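Local coordinates for protein valine-pyruvate aminotransferase (Salmonella typhimurium, PDB 3G7Q) that transfers the amino group of L-valine to pyruvate, with pyridoxal 5'-phosphate as cofactor, to yield L-alanine and 3-methyl-2-oxobutanoate, at residues I218-G223 / I242-S247; Q99-T104 / C258-A263. One frame throughout, in Å; residues are numbered along the deposited sequence. Where two conformers were deposited one is given.

Contact 1: residues I218-G223 / I242-S247; sequences IDNAYG and IILCMS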
loop_
_atom_site.group_PDB
_atom_site.type_symbol
_atom_site.label_atom_id
_atom_site.label_comp_id
_atom_site.label_asym_id
_atom_site.label_seq_id
_atom_site.Cartn_x
_atom_site.Cartn_y
_atom_site.Cartn_z
ATOM N N ILE A 218 14.904 -3.285 13.402
ATOM C CA ILE A 218 15.962 -2.484 12.775
ATOM C C ILE A 218 15.560 -2.064 11.361
ATOM O O ILE A 218 15.336 -2.901 10.486
ATOM C CB ILE A 218 17.315 -3.229 12.702
ATOM C CG1 ILE A 218 17.700 -3.785 14.079
ATOM C CG2 ILE A 218 18.393 -2.283 12.144
ATOM C CD1 ILE A 218 18.955 -4.723 14.096
ATOM N N ASP A 219 15.430 -0.764 11.156
ATOM C CA ASP A 219 15.117 -0.231 9.855
ATOM C C ASP A 219 16.440 -0.077 9.080
ATOM O O ASP A 219 17.274 0.762 9.437
ATOM C CB ASP A 219 14.416 1.098 9.971
ATOM C CG ASP A 219 13.905 1.590 8.624
ATOM O OD1 ASP A 219 14.221 0.959 7.592
ATOM O OD2 ASP A 219 13.157 2.576 8.622
ATOM N N ASN A 220 16.596 -0.891 8.027
ATOM C CA ASN A 220 17.809 -0.992 7.189
ATOM C C ASN A 220 17.524 -0.422 5.786
ATOM O O ASN A 220 18.145 -0.848 4.813
ATOM C CB ASN A 220 18.209 -2.453 7.098
ATOM C CG ASN A 220 19.647 -2.714 6.591
ATOM O OD1 ASN A 220 19.858 -3.387 5.576
ATOM N ND2 ASN A 220 20.607 -2.221 7.306
ATOM N N ALA A 221 16.671 0.589 5.689
ATOM C CA ALA A 221 16.377 1.245 4.395
ATOM C C ALA A 221 17.602 1.789 3.662
ATOM O O ALA A 221 17.573 1.889 2.426
ATOM C CB ALA A 221 15.350 2.375 4.562
ATOM N N TYR A 222 18.653 2.164 4.400
ATOM C CA TYR A 222 19.842 2.733 3.805
ATOM C C TYR A 222 21.077 1.863 3.900
ATOM O O TYR A 222 22.112 2.231 3.370
ATOM C CB TYR A 222 20.169 4.097 4.471
ATOM C CG TYR A 222 19.119 5.136 4.208
ATOM C CD1 TYR A 222 19.139 5.898 3.039
ATOM C CD2 TYR A 222 18.091 5.351 5.101
ATOM C CE1 TYR A 222 18.180 6.832 2.794
ATOM C CE2 TYR A 222 17.128 6.299 4.856
ATOM C CZ TYR A 222 17.184 7.020 3.689
ATOM O OH TYR A 222 16.248 7.955 3.431
ATOM N N GLY A 223 20.973 0.720 4.561
ATOM C CA GLY A 223 22.133 -0.093 4.848
ATOM C C GLY A 223 22.492 -1.191 3.853
ATOM O O GLY A 223 22.093 -1.172 2.699
ATOM N N ILE A 242 15.101 -10.628 15.881
ATOM C CA ILE A 242 15.268 -9.360 15.180
ATOM C C ILE A 242 14.293 -9.282 14.015
ATOM O O ILE A 242 14.024 -10.273 13.337
ATOM C CB ILE A 242 16.709 -9.153 14.717
ATOM C CG1 ILE A 242 17.585 -8.919 15.950
ATOM C CG2 ILE A 242 16.797 -7.943 13.765
ATOM C CD1 ILE A 242 18.990 -8.758 15.671
ATOM N N ILE A 243 13.722 -8.105 13.829
ATOM C CA ILE A 243 12.842 -7.822 12.701
ATOM C C ILE A 243 13.592 -6.772 11.889
ATOM O O ILE A 243 13.822 -5.677 12.372
ATOM C CB ILE A 243 11.465 -7.303 13.132
ATOM C CG1 ILE A 243 10.763 -8.300 14.095
ATOM C CG2 ILE A 243 10.563 -7.066 11.894
ATOM C CD1 ILE A 243 9.466 -7.745 14.684
ATOM N N LEU A 244 13.944 -7.109 10.652
ATOM C CA LEU A 244 14.763 -6.250 9.803
ATOM C C LEU A 244 13.954 -5.728 8.621
ATOM O O LEU A 244 13.456 -6.537 7.840
ATOM C CB LEU A 244 15.961 -7.082 9.342
ATOM C CG LEU A 244 17.041 -6.545 8.410
ATOM C CD1 LEU A 244 17.575 -5.255 8.950
ATOM C CD2 LEU A 244 18.145 -7.617 8.286
ATOM N N CYS A 245 13.852 -4.398 8.471
ATOM C CA CYS A 245 13.074 -3.790 7.392
ATOM C C CYS A 245 14.022 -3.252 6.338
ATOM O O CYS A 245 14.953 -2.509 6.664
ATOM C CB CYS A 245 12.197 -2.665 7.909
ATOM S SG CYS A 245 11.035 -3.266 9.176
HETATM N N MSE A 246 13.787 -3.640 5.088
HETATM C CA MSE A 246 14.584 -3.199 3.957
HETATM C C MSE A 246 13.644 -2.614 2.918
HETATM O O MSE A 246 12.428 -2.767 3.003
HETATM C CB MSE A 246 15.421 -4.356 3.397
HETATM C CG MSE A 246 16.394 -4.956 4.432
HETATM SE SE MSE A 246 17.452 -6.355 3.609
HETATM C CE MSE A 246 18.945 -4.849 2.806
ATOM N N SER A 247 14.203 -1.961 1.915
ATOM C CA SER A 247 13.376 -1.309 0.918
ATOM C C SER A 247 14.131 -1.163 -0.372
ATOM O O SER A 247 15.342 -1.138 -0.384
ATOM C CB SER A 247 12.987 0.087 1.436
ATOM O OG SER A 247 12.218 0.804 0.467
HETATM O O HOH W 1 17.106 -1.648 2.366
HETATM O O HOH W 2 16.035 1.508 0.269
#
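Ile218 and Asp219 pair in parallel with Leu244 and Cys245, joining two neighbouring strands in the mixed sheet of this class I aminotransferase. The backbone bonds come first. Ile218 N donates to Ile243 O at 2.8 Å, and Ile218 O accepts from Cys245 N at 2.9 Å. The chain then swings into a loop, yet Asn220 N still reaches Cys245 O at 2.7 Å, continuing the parallel pattern one bond further.

Past that point two waters take over. Water 1 links Ser247 N, from which it accepts at 3.0 Å, to Asn220 O, to which it probably donates. Water 2 donates to both Ala221 O and Ser247 O, lying 2.7 Å from Ala221 O, and so bridges the widening gap.

The turn itself is an Asx turn: Asp219 OD1 accepts from Ala221 N at 3.1 Å, met from above the carboxylate plane. With CG anti to the backbone N (chi1 -172°), the Asp219 carboxylate lies back beside its own carbonyl carbon, which puts OD1 within range of that amide. Phe111 of helix 107-118 touches this side chain.

Among the side chains, Ile218 CD1 meets Ile242 CG2 at 3.9 Å, and Leu202 of helix 199-211 covers Ile218 as well. Asn220 runs alongside Met246, a selenomethionine here, pointing the same way. A bend at chi3 (84°) turns CE of Met246 back to 3.3 Å from Asn220 OD1, while Asn220 ND2 makes a weak bond to Arg188 O.

Beyond Asn220 N, water-mediated links thus replace direct bonds between the segments, while the Asx turn acts within 218-223 alone. Asp219 OD1 serves Ala221 N, and water serves Asn220 O and Ala221 O.

Contact 2: residues Q99-T104 / C258-A263; sequences QNIALT and CGIIIA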
loop_
_atom_site.group_PDB
_atom_site.type_symbol
_atom_site.label_atom_id
_atom_site.label_comp_id
_atom_site.label_asym_id
_atom_site.label_seq_id
_atom_site.Cartn_x
_atom_site.Cartn_y
_atom_site.Cartn_z
ATOM N N GLN A 99 9.810 -18.225 4.332
ATOM C CA GLN A 99 8.868 -18.069 5.444
ATOM C C GLN A 99 9.326 -17.017 6.455
ATOM O O GLN A 99 8.579 -16.687 7.377
ATOM C CB GLN A 99 8.654 -19.380 6.201
ATOM C CG GLN A 99 8.575 -20.615 5.330
ATOM C CD GLN A 99 9.955 -21.169 4.995
ATOM O OE1 GLN A 99 10.747 -21.498 5.889
ATOM N NE2 GLN A 99 10.238 -21.288 3.710
ATOM N N ASN A 100 10.571 -16.548 6.316
ATOM C CA ASN A 100 11.111 -15.472 7.130
ATOM C C ASN A 100 11.013 -14.113 6.441
ATOM O O ASN A 100 11.502 -13.122 6.982
ATOM C CB ASN A 100 12.589 -15.729 7.439
ATOM C CG ASN A 100 12.809 -16.975 8.239
ATOM O OD1 ASN A 100 13.396 -17.934 7.745
ATOM N ND2 ASN A 100 12.277 -17.006 9.460
ATOM N N ILE A 101 10.343 -14.039 5.295
ATOM C CA ILE A 101 10.270 -12.789 4.545
ATOM C C ILE A 101 8.828 -12.411 4.160
ATOM O O ILE A 101 8.049 -13.272 3.735
ATOM C CB ILE A 101 11.093 -12.890 3.257
ATOM C CG1 ILE A 101 12.518 -13.428 3.557
ATOM C CG2 ILE A 101 11.164 -11.543 2.574
ATOM C CD1 ILE A 101 13.441 -13.449 2.329
ATOM N N ALA A 102 8.492 -11.137 4.345
ATOM C CA ALA A 102 7.182 -10.581 3.940
ATOM C C ALA A 102 7.453 -9.311 3.145
ATOM O O ALA A 102 8.430 -8.591 3.406
ATOM C CB ALA A 102 6.320 -10.295 5.165
ATOM N N LEU A 103 6.620 -9.029 2.146
ATOM C CA LEU A 103 6.769 -7.834 1.341
ATOM C C LEU A 103 5.631 -6.880 1.658
ATOM O O LEU A 103 4.531 -7.322 1.982
ATOM C CB LEU A 103 6.742 -8.182 -0.137
ATOM C CG LEU A 103 7.728 -9.240 -0.618
ATOM C CD1 LEU A 103 7.551 -9.475 -2.112
ATOM C CD2 LEU A 103 9.154 -8.800 -0.291
ATOM N N THR A 104 5.894 -5.576 1.576
ATOM C CA THR A 104 4.889 -4.556 1.837
ATOM C C THR A 104 5.056 -3.476 0.772
ATOM O O THR A 104 5.955 -3.558 -0.047
ATOM C CB THR A 104 5.088 -3.886 3.214
ATOM O OG1 THR A 104 6.319 -3.150 3.189
ATOM C CG2 THR A 104 5.094 -4.926 4.373
ATOM N N CYS A 258 8.212 -1.263 -2.774
ATOM C CA CYS A 258 8.609 -2.566 -2.311
ATOM C C CYS A 258 9.406 -2.582 -1.000
ATOM O O CYS A 258 10.626 -2.412 -0.997
ATOM C CB CYS A 258 9.384 -3.250 -3.415
ATOM S SG CYS A 258 9.505 -4.967 -3.106
ATOM N N GLY A 259 8.677 -2.768 0.094
ATOM C CA GLY A 259 9.228 -2.912 1.433
ATOM C C GLY A 259 9.421 -4.395 1.731
ATOM O O GLY A 259 8.669 -5.248 1.242
ATOM N N ILE A 260 10.447 -4.714 2.515
ATOM C CA ILE A 260 10.772 -6.087 2.836
ATOM C C ILE A 260 10.910 -6.223 4.342
ATOM O O ILE A 260 11.535 -5.370 4.965
ATOM C CB ILE A 260 12.115 -6.455 2.182
ATOM C CG1 ILE A 260 12.005 -6.379 0.654
ATOM C CG2 ILE A 260 12.589 -7.826 2.624
ATOM C CD1 ILE A 260 13.352 -6.311 -0.057
ATOM N N ILE A 261 10.341 -7.266 4.929
ATOM C CA ILE A 261 10.484 -7.514 6.364
ATOM C C ILE A 261 11.094 -8.885 6.533
ATOM O O ILE A 261 10.620 -9.869 5.942
ATOM C CB ILE A 261 9.157 -7.478 7.127
ATOM C CG1 ILE A 261 8.524 -6.089 7.057
ATOM C CG2 ILE A 261 9.343 -7.874 8.585
ATOM C CD1 ILE A 261 7.062 -6.091 7.553
ATOM N N ILE A 262 12.139 -8.960 7.348
ATOM C CA ILE A 262 12.811 -10.237 7.639
ATOM C C ILE A 262 12.616 -10.486 9.120
ATOM O O ILE A 262 12.988 -9.650 9.933
ATOM C CB ILE A 262 14.297 -10.171 7.221
ATOM C CG1 ILE A 262 14.385 -9.924 5.704
ATOM C CG2 ILE A 262 15.036 -11.464 7.578
ATOM C CD1 ILE A 262 15.652 -9.358 5.292
ATOM N N ALA A 263 12.039 -11.634 9.469
ATOM C CA ALA A 263 11.717 -11.951 10.866
ATOM C C ALA A 263 11.475 -13.427 11.033
ATOM O O ALA A 263 11.455 -14.168 10.041
ATOM C CB ALA A 263 10.477 -11.147 11.314
#
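The seven-stranded central sheet of the large domain in the class I aminotransferase fold has an antiparallel edge where Ile101 to Thr104 lie against Gly259 to Ile262; strand 101-104 is outermost in this chain. Ala102 with Ile261 and Thr104 with Gly259 are hydrogen-bonded pairs, each closed by two backbone bonds. In the first, Ile261 N reaches Ala102 O at 2.8 Å and both donors lie in the carbonyl planes; in the second, both come from above those planes, so neither N-H points at a lone pair.

The pairing runs one residue past strand 259-262, where Ala263 N donates to Asn100 O at 2.9 Å. The Asn100 side chain adds a bond from ND2 to Ala263 O, 3.0 Å, with the acceptor in its amide plane, while OD1 takes Glu97 N.

Ile101, Leu103, Ile260 and Ile262 share one face, packed under helix 77-92. Ile260 lies alongside both neighbours: its CG2 branch meets Ile101 CG2 at 4.0 Å and its CG1 meets Leu103 CD2 at 3.9 Å. On the other face, helix 107-118 touches Thr104 and Ile261, and helix 265-278 also covers Ile261. These two side chains cross at about a right angle, CG2 of Thr104 lying 3.9 Å from CD1 of Ile261. A chi1 of 66° sets the Thr104 hydroxyl between its N and carbonyl carbon; OG1 bonds to Gly106 O and lies 3.4 Å from Gly259 CA.

Contacts 1 and 2 are successive parts of one sheet, their centres about 10 Å apart, and the shared seam is strand 242-247 against strand 259-262. There Leu244 O and Ile262 N lie 2.8 Å apart, as do Met246 O and Ile260 N, both probable hydrogen bonds. Ile243 CG2 packs on Ile261 CG2 at 3.6 Å. The centre of parallel contact 1 is about 8 Å from the centre of the chain, that of antiparallel contact 2 about 17 Å. Beyond Ser247 the chain leads to Lys250, which Tyr222 touches; in class I aminotransferases the C-terminal ends of the parallel strands, where contact 1 lies, generally border the pyridoxal phosphate site, so contact 1 is probably near it.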